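Local coordinates for protein probable tautomerase/dehalogenase AU4130 (PDB 3C6V) that is of unknown function but forms a trimer and is probably a tautomerase or dehalogenase of the oxalocrotonate tautomerase type, at residues 22-33 with 79-90. Residues are numbered along the deposited sequence; the frame is centred on the assembly and turned at random.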
loop_
_atom_site.group_PDB
_atom_site.type_symbol
_atom_site.label_atom_id
_atom_site.label_comp_id
_atom_site.label_asym_id
_atom_site.label_seq_id
_atom_site.Cartn_x
_atom_site.Cartn_y
_atom_site.Cartn_z
HETATM N N MSE B 22 -12.118 5.383 -1.020
HETATM C CA MSE B 22 -12.718 4.923 0.269
HETATM C C MSE B 22 -12.964 6.036 1.279
HETATM O O MSE B 22 -14.093 6.159 1.797
HETATM C CB MSE B 22 -11.909 3.780 0.911
HETATM C CG MSE B 22 -11.954 2.450 0.139
HETATM SE SE MSE B 22 -10.790 2.394 -1.501
HETATM C CE MSE B 22 -9.156 2.568 -0.643
ATOM N N PRO B 23 -11.948 6.886 1.548
ATOM C CA PRO B 23 -10.528 6.850 1.181
ATOM C C PRO B 23 -9.659 6.359 2.347
ATOM O O PRO B 23 -10.073 6.446 3.520
ATOM C CB PRO B 23 -10.226 8.321 0.940
ATOM C CG PRO B 23 -11.049 9.000 2.043
ATOM C CD PRO B 23 -12.285 8.151 2.235
ATOM N N ARG B 24 -8.454 5.871 2.040
ATOM C CA ARG B 24 -7.534 5.461 3.101
ATOM C C ARG B 24 -6.205 6.170 2.848
ATOM O O ARG B 24 -5.611 6.005 1.785
ATOM C CB ARG B 24 -7.348 3.934 3.055
ATOM C CG ARG B 24 -6.251 3.391 4.001
ATOM C CD ARG B 24 -6.805 2.862 5.303
ATOM N NE ARG B 24 -7.759 1.748 5.208
ATOM C CZ ARG B 24 -7.443 0.457 5.075
ATOM N NH1 ARG B 24 -6.181 0.066 4.944
ATOM N NH2 ARG B 24 -8.401 -0.428 5.036
ATOM N N TRP B 25 -5.754 6.989 3.791
ATOM C CA TRP B 25 -4.486 7.707 3.631
ATOM C C TRP B 25 -3.408 7.069 4.523
ATOM O O TRP B 25 -3.639 6.836 5.709
ATOM C CB TRP B 25 -4.628 9.191 3.990
ATOM C CG TRP B 25 -5.442 10.037 2.984
ATOM C CD1 TRP B 25 -6.670 9.748 2.416
ATOM C CD2 TRP B 25 -5.063 11.321 2.483
ATOM N NE1 TRP B 25 -7.066 10.796 1.605
ATOM C CE2 TRP B 25 -6.095 11.761 1.618
ATOM C CE3 TRP B 25 -3.944 12.134 2.680
ATOM C CZ2 TRP B 25 -6.032 12.976 0.932
ATOM C CZ3 TRP B 25 -3.878 13.350 2.022
ATOM C CH2 TRP B 25 -4.935 13.771 1.156
ATOM N N LEU B 26 -2.258 6.760 3.935
ATOM C CA LEU B 26 -1.101 6.272 4.665
ATOM C C LEU B 26 -0.028 7.334 4.573
ATOM O O LEU B 26 0.347 7.766 3.460
ATOM C CB LEU B 26 -0.602 4.942 4.067
ATOM C CG LEU B 26 0.679 4.354 4.699
ATOM C CD1 LEU B 26 0.414 3.994 6.208
ATOM C CD2 LEU B 26 1.136 3.140 3.933
ATOM N N ILE B 27 0.437 7.799 5.729
ATOM C CA ILE B 27 1.357 8.942 5.750
ATOM C C ILE B 27 2.611 8.524 6.517
ATOM O O ILE B 27 2.600 8.419 7.756
ATOM C CB ILE B 27 0.691 10.189 6.417
ATOM C CG1 ILE B 27 -0.605 10.556 5.660
ATOM C CG2 ILE B 27 1.659 11.399 6.392
ATOM C CD1 ILE B 27 -1.334 11.852 6.178
ATOM N N GLN B 28 3.658 8.235 5.765
ATOM C CA GLN B 28 4.966 7.881 6.322
ATOM C C GLN B 28 5.786 9.166 6.466
ATOM O O GLN B 28 5.675 10.053 5.624
ATOM C CB GLN B 28 5.683 6.932 5.365
ATOM C CG GLN B 28 5.090 5.510 5.342
ATOM C CD GLN B 28 5.475 4.744 4.091
ATOM O OE1 GLN B 28 4.826 4.870 3.060
ATOM N NE2 GLN B 28 6.543 3.983 4.165
ATOM N N HIS B 29 6.610 9.279 7.518
ATOM C CA HIS B 29 7.320 10.551 7.766
ATOM C C HIS B 29 8.528 10.325 8.658
ATOM O O HIS B 29 8.600 9.326 9.423
ATOM C CB HIS B 29 6.369 11.582 8.409
ATOM C CG HIS B 29 5.823 11.127 9.735
ATOM N ND1 HIS B 29 6.476 11.353 10.934
ATOM C CD2 HIS B 29 4.696 10.440 10.043
ATOM C CE1 HIS B 29 5.781 10.810 11.923
ATOM N NE2 HIS B 29 4.689 10.260 11.410
ATOM N N SER B 30 9.490 11.242 8.578
ATOM C CA SER B 30 10.693 11.150 9.430
ATOM C C SER B 30 10.394 11.505 10.887
ATOM O O SER B 30 9.352 12.092 11.197
ATOM C CB SER B 30 11.801 12.069 8.861
ATOM O OG SER B 30 11.202 13.253 8.314
ATOM N N PRO B 31 11.319 11.165 11.805
ATOM C CA PRO B 31 11.148 11.582 13.207
ATOM C C PRO B 31 11.183 13.106 13.356
ATOM O O PRO B 31 11.811 13.823 12.534
ATOM C CB PRO B 31 12.362 10.946 13.910
ATOM C CG PRO B 31 12.768 9.803 12.993
ATOM C CD PRO B 31 12.541 10.355 11.616
ATOM N N ASN B 32 10.517 13.601 14.388
ATOM C CA ASN B 32 10.600 15.040 14.716
ATOM C C ASN B 32 10.225 15.914 13.518
ATOM O O ASN B 32 10.875 16.945 13.258
ATOM C CB ASN B 32 12.023 15.417 15.173
ATOM C CG ASN B 32 12.502 14.613 16.375
ATOM O OD1 ASN B 32 13.547 13.968 16.308
ATOM N ND2 ASN B 32 11.755 14.658 17.478
ATOM N N THR B 33 9.173 15.508 12.803
ATOM C CA THR B 33 8.788 16.156 11.562
ATOM C C THR B 33 7.382 16.737 11.602
ATOM O O THR B 33 7.150 17.876 11.131
ATOM C CB THR B 33 9.040 15.203 10.360
ATOM O OG1 THR B 33 10.461 14.984 10.283
ATOM C CG2 THR B 33 8.528 15.785 9.033
ATOM N N HIS B 79 16.717 10.952 4.452
ATOM C CA HIS B 79 16.063 12.250 4.558
ATOM C C HIS B 79 15.442 12.466 5.945
ATOM O O HIS B 79 14.556 11.695 6.346
ATOM C CB HIS B 79 14.980 12.383 3.461
ATOM C CG HIS B 79 14.514 13.788 3.246
ATOM N ND1 HIS B 79 14.441 14.370 1.997
ATOM C CD2 HIS B 79 14.093 14.722 4.122
ATOM C CE1 HIS B 79 13.988 15.609 2.111
ATOM N NE2 HIS B 79 13.779 15.849 3.395
ATOM N N PRO B 80 15.876 13.538 6.672
ATOM C CA PRO B 80 15.376 13.799 8.023
ATOM C C PRO B 80 14.103 14.684 8.088
ATOM O O PRO B 80 13.645 15.001 9.184
ATOM C CB PRO B 80 16.536 14.563 8.665
ATOM C CG PRO B 80 17.005 15.476 7.501
ATOM C CD PRO B 80 16.874 14.546 6.260
ATOM N N ASN B 81 13.532 15.087 6.953
ATOM C CA ASN B 81 12.421 16.038 7.010
ATOM C C ASN B 81 11.434 15.861 5.852
ATOM O O ASN B 81 11.208 16.793 5.082
ATOM C CB ASN B 81 12.950 17.484 7.090
ATOM C CG ASN B 81 11.908 18.461 7.583
ATOM O OD1 ASN B 81 11.144 18.164 8.500
ATOM N ND2 ASN B 81 11.855 19.640 6.957
ATOM N N PHE B 82 10.844 14.669 5.753
ATOM C CA PHE B 82 9.992 14.319 4.597
ATOM C C PHE B 82 8.640 13.804 5.104
ATOM O O PHE B 82 8.524 13.323 6.256
ATOM C CB PHE B 82 10.653 13.220 3.720
ATOM C CG PHE B 82 10.510 11.847 4.309
ATOM C CD1 PHE B 82 11.466 11.355 5.200
ATOM C CD2 PHE B 82 9.388 11.060 4.018
ATOM C CE1 PHE B 82 11.336 10.083 5.785
ATOM C CE2 PHE B 82 9.232 9.809 4.640
ATOM C CZ PHE B 82 10.206 9.317 5.507
ATOM N N VAL B 83 7.655 13.869 4.219
ATOM C CA VAL B 83 6.354 13.188 4.372
ATOM C C VAL B 83 6.024 12.526 3.031
ATOM O O VAL B 83 6.009 13.194 1.989
ATOM C CB VAL B 83 5.207 14.172 4.801
ATOM C CG1 VAL B 83 3.821 13.454 4.945
ATOM C CG2 VAL B 83 5.563 14.911 6.111
ATOM N N ALA B 84 5.778 11.209 3.067
ATOM C CA ALA B 84 5.422 10.435 1.885
ATOM C C ALA B 84 4.009 9.923 2.059
ATOM O O ALA B 84 3.716 9.184 3.010
ATOM C CB ALA B 84 6.386 9.231 1.706
ATOM N N LEU B 85 3.113 10.331 1.171
ATOM C CA LEU B 85 1.715 9.967 1.319
ATOM C C LEU B 85 1.274 8.982 0.238
ATOM O O LEU B 85 1.646 9.120 -0.940
ATOM C CB LEU B 85 0.827 11.211 1.283
ATOM C CG LEU B 85 1.119 12.312 2.313
ATOM C CD1 LEU B 85 2.115 13.364 1.742
ATOM C CD2 LEU B 85 -0.210 13.027 2.605
ATOM N N THR B 86 0.487 7.997 0.654
ATOM C CA THR B 86 -0.193 7.069 -0.260
ATOM C C THR B 86 -1.696 7.205 -0.028
ATOM O O THR B 86 -2.164 7.010 1.111
ATOM C CB THR B 86 0.221 5.591 -0.027
ATOM O OG1 THR B 86 1.654 5.478 -0.058
ATOM C CG2 THR B 86 -0.368 4.682 -1.147
ATOM N N ILE B 87 -2.427 7.552 -1.090
ATOM C CA ILE B 87 -3.881 7.785 -1.019
ATOM C C ILE B 87 -4.625 6.661 -1.741
ATOM O O ILE B 87 -4.528 6.514 -2.968
ATOM C CB ILE B 87 -4.270 9.180 -1.593
ATOM C CG1 ILE B 87 -3.567 10.315 -0.787
ATOM C CG2 ILE B 87 -5.781 9.413 -1.531
ATOM C CD1 ILE B 87 -3.506 11.642 -1.568
ATOM N N TYR B 88 -5.366 5.857 -0.992
ATOM C CA TYR B 88 -6.068 4.728 -1.612
ATOM C C TYR B 88 -7.517 5.175 -1.884
ATOM O O TYR B 88 -8.217 5.601 -0.954
ATOM C CB TYR B 88 -6.053 3.534 -0.666
ATOM C CG TYR B 88 -4.691 2.950 -0.407
ATOM C CD1 TYR B 88 -3.908 3.390 0.665
ATOM C CD2 TYR B 88 -4.202 1.906 -1.197
ATOM C CE1 TYR B 88 -2.658 2.850 0.897
ATOM C CE2 TYR B 88 -2.956 1.347 -0.951
ATOM C CZ TYR B 88 -2.191 1.835 0.085
ATOM O OH TYR B 88 -0.950 1.277 0.336
ATOM N N HIS B 89 -7.920 5.103 -3.152
ATOM C CA HIS B 89 -9.226 5.515 -3.613
ATOM C C HIS B 89 -9.877 4.346 -4.377
ATOM O O HIS B 89 -9.202 3.376 -4.747
ATOM C CB HIS B 89 -9.097 6.715 -4.566
ATOM C CG HIS B 89 -9.040 8.061 -3.893
ATOM N ND1 HIS B 89 -9.076 9.236 -4.618
ATOM C CD2 HIS B 89 -9.013 8.426 -2.583
ATOM C CE1 HIS B 89 -9.013 10.266 -3.785
ATOM N NE2 HIS B 89 -8.991 9.804 -2.547
ATOM N N LEU B 90 -11.177 4.482 -4.623
ATOM C CA LEU B 90 -11.955 3.599 -5.482
ATOM C C LEU B 90 -11.631 3.850 -6.957
ATOM O O LEU B 90 -11.460 4.997 -7.375
ATOM C CB LEU B 90 -13.437 3.926 -5.322
ATOM C CG LEU B 90 -14.385 3.269 -4.309
ATOM C CD1 LEU B 90 -13.906 2.002 -3.616
ATOM C CD2 LEU B 90 -15.140 4.264 -3.433
HETATM O O HOH W 1 2.950 6.422 2.240
HETATM O O HOH W 2 14.310 13.632 11.569
HETATM O O HOH W 3 12.915 17.149 11.024
HETATM O O HOH W 4 9.403 19.449 10.126
#
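Arg24, Leu26 and Gln28 each exchange two backbone hydrogen bonds with Tyr88, Thr86 and Ala84, respectively, in the hydrogen-bonded pairs of an antiparallel ladder between strands 24-29 and 82-90. The straightest of these bonds joins Leu26 N to Thr86 O (2.8 Å, 176° at the hydrogen). Ser30 N extends the ladder with a longer bond to Phe82 O, while the Ser30 hydroxyl replaces a carbonyl as acceptor: Phe82 N reaches Ser30 OG at 2.9 Å. With chi1 at 36°, OG lies between its own backbone N and carbonyl carbon and faces segment 79-90, where it takes that bond, and it donates to Thr33 OG1. Waters bridge Pro31 O and Pro80 O, and Thr33 O and Asn81 OD1, across the loops beyond.

These are the two inner strands of the four-stranded mixed sheet. Strand 24-29 leads through helix 36-51 to its parallel neighbour 61-66, and 82-90 through helix 97-115 to 121-129; the two beta-alpha-beta units meet antiparallel at this pair, consistent with the tautomerase fold. Helix 36-51 packs on the face bearing Trp25 and Ile87, and Tyr50 hydrogen-bonds both Trp25 NE1 and His89 NE2.

Apolar contacts on that face centre on the indole. Ile87 CG1 stands over its six-membered ring, 3.7 Å from the centroid in a CH-pi contact, whereas Leu85 CD2 meets the ring edge at CZ3. Farther along, the methyls Ile27 CG2 and Val83 CG1 are pressed tightly together at 3.3 Å. Where 24-29 ends and 82-90 begins, Ser30 N lies 3.5 Å above one face of the Phe82 ring, toward its rim.

The other face, bearing Leu26, Thr86 and Tyr88, meets the neighbouring subunits of the trimer. Arg24 bends away there to a salt bridge with Glu123 of the second subunit. On the same face, water 1 links Gln28 OE1 (2.6 Å) with Ala84 O and Thr86 OG1.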